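Local atomic coordinates of CysQ, sulfite synthesis pathway protein (Bacteroides thetaiotaomicron VPI-5482, PDB entry 3B8B), a protein that probably converts adenosine 3',5'-bisphosphate to AMP and phosphate with the help of magnesium, as a member of the inositol monophosphatase superfamily. Residues A[109-114]-A[194-199]; A[135-140]-A[222-227]. All coordinates share one frame; numbering follows the deposited sequence.

Contact 1: residues A[109-114]-A[194-199]; sequences GTKEFI and SRSHLT. With SO4 (sulfate ion), chain F.
In the conformer described here, one of two, Arg195 grips Glu112 side-on in a two-point salt bridge that ties the short helix 110-114 to the loop entering helix 200-212. Arg195 NE reaches Glu112 OE2 at 2.8 Å along a nearly straight bond (170°), and NH2 of Arg195 reaches Glu112 OE1, also at 2.8 Å, on the syn lone pair. Carboxylate and guanidinium are nearly coplanar, 27° apart, which lets both N-H groups point at the two oxygens. Glutamate suits the place because its chain, bent at chi2 (-72°), swings the carboxylate off the helix toward the loop. OE1 also accepts from Glu119 N.

A sulfate, probably from the crystallisation liquor, lies between Lys111 and the loop. His197 N donates to sulfate O3 at 3.1 Å. Lys111 NZ is placed 2.5 Å from the same O3, implausibly short, so its exact geometry is doubtful. Lys111 CD passes Ser196 OG at 3.7 Å, a plain van der Waals touch. Within the loop, Ser194 OG accepts from Ser196 N, an ST turn.

Gly109 and Thr110, where this helix begins, are predicted to bind substrate; two charged N-H...O bonds give the Arg195-Glu112 pair a fixed mutual orientation.

Contact 2: residues A[135-140]-A[222-227]; sequences GVIYVP and GSSIKI. With SO4 (sulfate ion), chain B.
The ring of Tyr138, which falls between Ile137 and Val139 in strand 131-139, lies on the opposite side of the sheet from Ser224 and Ile225. Pro140 N lies over one face of that ring, offset toward its rim, while Leu32 of helix 20-43 and Leu145 also touch the tyrosine; the hydroxyl is bonded to Ile160 O. This is the layered alpha/beta packing of the inositol monophosphatase fold: helix 20-43 covers one side of the sheet, and the start of helix 225-232 meets the other.

Branched aliphatic residues suit the strand because they fill the interface without needing polar partners. Val139 and Ile225 cross at about a right angle, with CG1 of Val139 3.8 Å from CD1 of Ile225 and Val139 CG2 3.9 Å from Ile225 CG1. Ile137 rests its CD1 on Ser224 OG at 3.5 Å. With chi1 at 56°, Ser224 OG sits between its backbone N and carbonyl carbon; the small hydroxyl, buried here, is satisfied by Asn123 OD1 and Thr121 OG1.

Gly222 to Ile225 form a type II' turn leading into the helix. Ser223 OG is bonded to Asp108, a predicted magnesium ligand, consistent with a second-shell role for the turn at that site. Lys226, bent at chi3 and chi4, curls back to a sulfate, probably from the crystallisation liquor, that Arg240 and Ser194 also bind. Lys226 NZ lies 3.0 Å from sulfate O4 and donates to Ser223 O at 2.8 Å, in the carbonyl plane and on a lone pair.

How the contacts relate
The two contacts cross along the chain: 109-114, 135-140, 194-199 and 222-227 follow in that order, so each joins the part around the six-stranded sheet to the later region built about the parallel pair 189-193 and 216-220. Their centres lie 13 Å apart, contact 2 near the middle of the chain and contact 1 farther out. They touch directly, Arg195 CD packing 3.7 Å from Gly222 N and Ser194 N 3.6 Å from Lys226 CD. The chain just after each parallel strand supplies one segment to each contact. Contact 1 includes Gly109 and Thr110 of the predicted substrate site, while contact 2 lies close to the predicted magnesium ligands Asp108 and Asp248.

Contact 1: residues A[109-114]-A[194-199]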
ATOM      1  N   GLY A 109       4.163  -7.262   4.973  1.00 22.23           N
ATOM      2  CA  GLY A 109       4.118  -7.308   6.438  1.00 22.38           C
ATOM      3  C   GLY A 109       4.315  -8.698   6.951  1.00 23.72           C
ATOM      4  O   GLY A 109       3.448  -9.311   7.592  1.00 22.55           O
ATOM      5  N   THR A 110       5.477  -9.244   6.612  1.00 25.61           N
ATOM      6  CA  THR A 110       5.833 -10.589   6.970  1.00 26.55           C
ATOM      7  C   THR A 110       5.702 -10.877   8.463  1.00 25.19           C
ATOM      8  O   THR A 110       5.038 -11.846   8.860  1.00 24.89           O
ATOM      9  CB  THR A 110       7.306 -10.866   6.473  1.00 26.57           C
ATOM     10  OG1 THR A 110       7.269 -10.878   5.046  1.00 33.31           O
ATOM     11  CG2 THR A 110       7.821 -12.153   7.007  1.00 30.76           C
ATOM     12  N   LYS A 111       6.312 -10.028   9.275  1.00 25.26           N
ATOM     13  CA  LYS A 111       6.272 -10.158  10.708  1.00 26.08           C
ATOM     14  C   LYS A 111       4.829  -9.993  11.226  1.00 24.70           C
ATOM     15  O   LYS A 111       4.370 -10.750  12.079  1.00 24.03           O
ATOM     16  CB  LYS A 111       7.236  -9.156  11.340  1.00 27.40           C
ATOM     17  CG  LYS A 111       8.727  -9.486  11.014  1.00 31.62           C
ATOM     18  CD  LYS A 111       9.682  -8.380  11.490  1.00 32.48           C
ATOM     19  CE  LYS A 111      11.164  -8.712  11.213  1.00 36.62           C
ATOM     20  NZ  LYS A 111      12.007  -7.504  11.524  1.00 39.77           N
ATOM     21  N   GLU A 112       4.093  -9.036  10.662  1.00 23.35           N
ATOM     22  CA  GLU A 112       2.682  -8.826  11.075  1.00 22.50           C
ATOM     23  C   GLU A 112       1.870 -10.089  10.883  1.00 21.71           C
ATOM     24  O   GLU A 112       1.004 -10.442  11.675  1.00 20.88           O
ATOM     25  CB  GLU A 112       2.041  -7.673  10.274  1.00 21.28           C
ATOM     26  CG  GLU A 112       2.566  -6.288  10.623  1.00 22.25           C
ATOM     27  CD  GLU A 112       2.114  -5.784  11.983  1.00 21.82           C
ATOM     28  OE1 GLU A 112       1.002  -6.163  12.422  1.00 20.48           O
ATOM     29  OE2 GLU A 112       2.875  -4.991  12.622  1.00 23.76           O
ATOM     30  N   PHE A 113       2.155 -10.811   9.793  1.00 21.08           N
ATOM     31  CA  PHE A 113       1.455 -12.027   9.508  1.00 21.70           C
ATOM     32  C   PHE A 113       1.925 -13.200  10.387  1.00 21.47           C
ATOM     33  O   PHE A 113       1.123 -13.846  11.064  1.00 20.52           O
ATOM     34  CB  PHE A 113       1.631 -12.388   8.010  1.00 21.72           C
ATOM     35  CG  PHE A 113       0.853 -13.575   7.590  1.00 21.84           C
ATOM     36  CD1 PHE A 113      -0.443 -13.439   7.123  1.00 21.86           C
ATOM     37  CD2 PHE A 113       1.405 -14.859   7.668  1.00 23.16           C
ATOM     38  CE1 PHE A 113      -1.174 -14.529   6.743  1.00 22.00           C
ATOM     39  CE2 PHE A 113       0.672 -15.959   7.303  1.00 24.50           C
ATOM     40  CZ  PHE A 113      -0.624 -15.798   6.828  1.00 23.07           C
ATOM     41  N   ILE A 114       3.228 -13.474  10.355  1.00 21.84           N
ATOM     42  CA  ILE A 114       3.719 -14.660  11.050  0.50 22.19           C
ATOM     43  C   ILE A 114       3.642 -14.528  12.574  1.00 21.80           C
ATOM     44  O   ILE A 114       3.374 -15.526  13.227  1.00 22.98           O
ATOM     45  CB  ILE A 114       5.129 -15.124  10.579  0.50 22.05           C
ATOM     46  CG1 ILE A 114       6.208 -14.118  10.986  0.50 22.48           C
ATOM     47  CG2 ILE A 114       5.095 -15.384   9.077  0.50 23.94           C
ATOM     48  CD1 ILE A 114       7.597 -14.511  10.564  0.50 23.07           C
ATOM     49  N   SER A 194       7.219   2.168  12.224  1.00 24.26           N
ATOM     50  CA  SER A 194       6.961   0.740  12.205  1.00 25.55           C
ATOM     51  C   SER A 194       6.795   0.181  13.635  1.00 24.88           C
ATOM     52  O   SER A 194       7.234   0.785  14.613  1.00 23.95           O
ATOM     53  CB  SER A 194       8.133   0.019  11.511  1.00 26.69           C
ATOM     54  OG  SER A 194       7.926  -1.406  11.509  1.00 28.88           O
ATOM     55  N   ARG A 195       6.174  -0.994  13.721  1.00 25.44           N
ATOM     56  CA  ARG A 195       6.086  -1.715  15.001  0.50 26.57           C
ATOM     57  C   ARG A 195       7.249  -2.671  15.157  1.00 27.47           C
ATOM     58  O   ARG A 195       7.428  -3.243  16.238  1.00 29.55           O
ATOM     59  CB  ARG A 195       4.794  -2.536  15.154  0.50 26.31           C
ATOM     60  CG  ARG A 195       3.605  -1.748  15.617  0.50 23.52           C
ATOM     61  CD  ARG A 195       2.556  -1.706  14.549  0.50 22.17           C
ATOM     62  NE  ARG A 195       1.914  -3.007  14.349  0.50 19.64           N
ATOM     63  CZ  ARG A 195       0.800  -3.412  14.969  0.50 19.46           C
ATOM     64  NH1 ARG A 195       0.207  -2.648  15.879  0.50 18.46           N
ATOM     65  NH2 ARG A 195       0.276  -4.599  14.681  0.50 19.86           N
ATOM     66  N   SER A 196       8.028  -2.843  14.091  1.00 28.74           N
ATOM     67  CA  SER A 196       9.251  -3.656  14.066  1.00 30.45           C
ATOM     68  C   SER A 196      10.432  -2.764  14.480  1.00 30.64           C
ATOM     69  O   SER A 196      10.278  -1.562  14.696  1.00 31.05           O
ATOM     70  CB  SER A 196       9.498  -4.160  12.639  1.00 31.70           C
ATOM     71  OG  SER A 196       8.443  -4.974  12.114  1.00 37.25           O
ATOM     72  N   HIS A 197      11.611  -3.349  14.611  1.00 31.32           N
ATOM     73  CA  HIS A 197      12.848  -2.620  14.915  0.50 30.47           C
ATOM     74  C   HIS A 197      13.036  -1.484  13.908  1.00 30.04           C
ATOM     75  O   HIS A 197      12.980  -1.747  12.700  1.00 32.14           O
ATOM     76  CB  HIS A 197      14.025  -3.622  14.870  0.50 31.31           C
ATOM     77  CG  HIS A 197      15.345  -3.038  14.458  0.50 31.72           C
ATOM     78  ND1 HIS A 197      16.265  -2.551  15.362  0.50 33.08           N
ATOM     79  CD2 HIS A 197      15.921  -2.921  13.238  0.50 33.10           C
ATOM     80  CE1 HIS A 197      17.337  -2.131  14.713  0.50 32.55           C
ATOM     81  NE2 HIS A 197      17.154  -2.344  13.422  0.50 32.59           N
ATOM     82  N   LEU A 198      13.257  -0.275  14.391  1.00 28.27           N
ATOM     83  CA  LEU A 198      13.505   0.886  13.546  1.00 26.46           C
ATOM     84  C   LEU A 198      15.003   0.948  13.276  1.00 23.62           C
ATOM     85  O   LEU A 198      15.807   0.560  14.119  1.00 24.14           O
ATOM     86  CB  LEU A 198      13.078   2.136  14.279  1.00 26.33           C
ATOM     87  CG  LEU A 198      11.603   2.169  14.740  1.00 29.52           C
ATOM     88  CD1 LEU A 198      11.300   3.555  15.229  1.00 34.14           C
ATOM     89  CD2 LEU A 198      10.693   1.752  13.588  1.00 30.02           C
ATOM     90  N   THR A 199      15.378   1.464  12.123  1.00 20.95           N
ATOM     91  CA  THR A 199      16.803   1.655  11.845  1.00 19.04           C
ATOM     92  C   THR A 199      17.331   2.854  12.651  1.00 18.52           C
ATOM     93  O   THR A 199      16.575   3.748  13.013  1.00 18.53           O
ATOM     94  CB  THR A 199      17.058   1.916  10.368  1.00 18.95           C
ATOM     95  OG1 THR A 199      16.467   3.172  10.002  1.00 18.16           O
ATOM     96  CG2 THR A 199      16.475   0.785   9.495  1.00 18.56           C
TER
HETATM   97  S   SO4 F 273      11.732  -7.015  14.969  1.00 92.44           S
HETATM   98  O1  SO4 F 273      11.239  -8.363  14.679  1.00 92.48           O
HETATM   99  O2  SO4 F 273      12.989  -7.088  15.711  1.00 92.78           O
HETATM  100  O3  SO4 F 273      11.969  -6.309  13.715  1.00 92.06           O
HETATM  101  O4  SO4 F 273      10.747  -6.302  15.784  1.00 92.56           O
HETATM  102  O   HOH W   1       5.075  -3.475  11.794  1.00 29.51           O

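Contact 2: residues A[135-140]-A[222-227]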
ATOM      1  N   GLY A 135      -3.998   3.361  -6.822  1.00 19.33           N
ATOM      2  CA  GLY A 135      -3.545   2.449  -5.780  1.00 18.64           C
ATOM      3  C   GLY A 135      -4.693   1.867  -4.982  1.00 18.52           C
ATOM      4  O   GLY A 135      -5.707   2.512  -4.781  1.00 18.27           O
ATOM      5  N   VAL A 136      -4.489   0.642  -4.509  1.00 18.87           N
ATOM      6  CA  VAL A 136      -5.407  -0.017  -3.609  1.00 19.55           C
ATOM      7  C   VAL A 136      -4.584  -0.697  -2.537  1.00 19.60           C
ATOM      8  O   VAL A 136      -3.628  -1.415  -2.841  1.00 19.06           O
ATOM      9  CB  VAL A 136      -6.281  -1.085  -4.342  1.00 20.28           C
ATOM     10  CG1 VAL A 136      -7.264  -1.720  -3.323  1.00 20.65           C
ATOM     11  CG2 VAL A 136      -7.046  -0.447  -5.502  1.00 24.65           C
ATOM     12  N   ILE A 137      -4.965  -0.459  -1.283  1.00 19.19           N
ATOM     13  CA  ILE A 137      -4.429  -1.210  -0.149  1.00 18.82           C
ATOM     14  C   ILE A 137      -5.589  -1.815   0.607  1.00 18.52           C
ATOM     15  O   ILE A 137      -6.542  -1.096   0.950  1.00 19.28           O
ATOM     16  CB  ILE A 137      -3.626  -0.295   0.783  1.00 18.76           C
ATOM     17  CG1 ILE A 137      -2.379   0.179   0.050  1.00 19.29           C
ATOM     18  CG2 ILE A 137      -3.280  -0.971   2.135  1.00 18.46           C
ATOM     19  CD1 ILE A 137      -1.572   1.272   0.842  1.00 19.52           C
ATOM     20  N   TYR A 138      -5.523  -3.122   0.830  1.00 17.92           N
ATOM     21  CA  TYR A 138      -6.532  -3.818   1.620  1.00 18.18           C
ATOM     22  C   TYR A 138      -5.880  -4.410   2.855  1.00 18.47           C
ATOM     23  O   TYR A 138      -4.814  -5.031   2.765  1.00 20.15           O
ATOM     24  CB  TYR A 138      -7.232  -4.913   0.811  1.00 18.63           C
ATOM     25  CG  TYR A 138      -8.408  -5.544   1.540  1.00 18.00           C
ATOM     26  CD1 TYR A 138      -9.418  -4.754   2.118  1.00 18.76           C
ATOM     27  CD2 TYR A 138      -8.546  -6.931   1.634  1.00 18.08           C
ATOM     28  CE1 TYR A 138     -10.485  -5.343   2.767  1.00 19.53           C
ATOM     29  CE2 TYR A 138      -9.602  -7.500   2.291  1.00 19.15           C
ATOM     30  CZ  TYR A 138     -10.572  -6.720   2.834  1.00 19.10           C
ATOM     31  OH  TYR A 138     -11.645  -7.319   3.460  1.00 19.39           O
ATOM     32  N   VAL A 139      -6.506  -4.170   4.010  1.00 18.84           N
ATOM     33  CA  VAL A 139      -6.036  -4.653   5.305  1.00 18.94           C
ATOM     34  C   VAL A 139      -6.996  -5.779   5.726  1.00 18.97           C
ATOM     35  O   VAL A 139      -8.076  -5.516   6.269  1.00 18.75           O
ATOM     36  CB  VAL A 139      -6.053  -3.537   6.378  1.00 19.37           C
ATOM     37  CG1 VAL A 139      -5.324  -4.037   7.633  1.00 19.89           C
ATOM     38  CG2 VAL A 139      -5.410  -2.243   5.834  1.00 18.94           C
ATOM     39  N   PRO A 140      -6.665  -7.033   5.366  1.00 19.31           N
ATOM     40  CA  PRO A 140      -7.690  -8.080   5.508  1.00 19.30           C
ATOM     41  C   PRO A 140      -8.250  -8.305   6.915  1.00 19.36           C
ATOM     42  O   PRO A 140      -9.457  -8.536   7.075  1.00 20.13           O
ATOM     43  CB  PRO A 140      -6.987  -9.333   4.971  1.00 19.81           C
ATOM     44  CG  PRO A 140      -5.952  -8.830   4.051  1.00 20.03           C
ATOM     45  CD  PRO A 140      -5.449  -7.557   4.700  1.00 20.27           C
ATOM     46  N   GLY A 222       1.293  -1.286  11.138  1.00 20.46           N
ATOM     47  CA  GLY A 222       1.938  -2.217  10.250  1.00 20.75           C
ATOM     48  C   GLY A 222       1.938  -1.795   8.774  1.00 20.01           C
ATOM     49  O   GLY A 222       1.007  -1.145   8.292  1.00 20.59           O
ATOM     50  N   SER A 223       2.993  -2.225   8.077  1.00 20.07           N
ATOM     51  CA  SER A 223       3.001  -2.265   6.603  1.00 19.94           C
ATOM     52  C   SER A 223       2.691  -0.873   6.037  1.00 19.76           C
ATOM     53  O   SER A 223       3.070   0.172   6.595  1.00 19.86           O
ATOM     54  CB  SER A 223       2.037  -3.381   6.151  1.00 20.53           C
ATOM     55  OG  SER A 223       1.969  -3.504   4.746  1.00 21.82           O
ATOM     56  N   SER A 224       2.018  -0.857   4.905  1.00 19.35           N
ATOM     57  CA  SER A 224       1.700   0.374   4.204  1.00 19.34           C
ATOM     58  C   SER A 224       0.562   1.177   4.812  1.00 19.47           C
ATOM     59  O   SER A 224       0.216   2.256   4.319  1.00 20.24           O
ATOM     60  CB  SER A 224       1.405   0.052   2.748  1.00 20.41           C
ATOM     61  OG  SER A 224       0.361  -0.904   2.719  1.00 20.57           O
ATOM     62  N   ILE A 225      -0.045   0.692   5.896  1.00 19.17           N
ATOM     63  CA  ILE A 225      -1.028   1.483   6.620  1.00 18.79           C
ATOM     64  C   ILE A 225      -0.347   2.797   7.053  1.00 18.89           C
ATOM     65  O   ILE A 225      -0.996   3.826   7.186  1.00 19.39           O
ATOM     66  CB  ILE A 225      -1.585   0.722   7.845  1.00 18.48           C
ATOM     67  CG1 ILE A 225      -2.185  -0.614   7.417  1.00 20.48           C
ATOM     68  CG2 ILE A 225      -2.596   1.592   8.571  1.00 20.54           C
ATOM     69  CD1 ILE A 225      -2.637  -1.507   8.576  1.00 21.36           C
ATOM     70  N   LYS A 226       0.964   2.740   7.270  1.00 18.85           N
ATOM     71  CA  LYS A 226       1.698   3.958   7.683  1.00 19.30           C
ATOM     72  C   LYS A 226       1.587   5.072   6.647  1.00 19.98           C
ATOM     73  O   LYS A 226       1.498   6.246   6.997  1.00 21.12           O
ATOM     74  CB  LYS A 226       3.151   3.631   7.987  1.00 18.80           C
ATOM     75  CG  LYS A 226       3.284   2.740   9.240  1.00 18.92           C
ATOM     76  CD  LYS A 226       4.702   2.487   9.703  1.00 20.29           C
ATOM     77  CE  LYS A 226       5.421   1.523   8.814  1.00 20.42           C
ATOM     78  NZ  LYS A 226       4.815   0.149   8.808  1.00 20.84           N
ATOM     79  N   ILE A 227       1.557   4.699   5.370  1.00 18.91           N
ATOM     80  CA  ILE A 227       1.394   5.681   4.299  1.00 18.90           C
ATOM     81  C   ILE A 227      -0.051   6.183   4.326  1.00 20.27           C
ATOM     82  O   ILE A 227      -0.330   7.389   4.205  1.00 21.04           O
ATOM     83  CB  ILE A 227       1.739   5.080   2.913  1.00 18.59           C
ATOM     84  CG1 ILE A 227       3.200   4.551   2.850  1.00 19.16           C
ATOM     85  CG2 ILE A 227       1.463   6.162   1.817  1.00 18.92           C
ATOM     86  CD1 ILE A 227       3.499   3.745   1.589  1.00 20.23           C
TER
HETATM   87  S   SO4 B 269       6.888  -2.551   7.747  1.00 35.14           S
HETATM   88  O1  SO4 B 269       6.625  -1.403   6.874  1.00 26.87           O
HETATM   89  O2  SO4 B 269       6.273  -3.732   7.127  1.00 33.03           O
HETATM   90  O3  SO4 B 269       8.349  -2.786   7.784  1.00 36.43           O
HETATM   91  O4  SO4 B 269       6.466  -2.373   9.095  1.00 31.63           O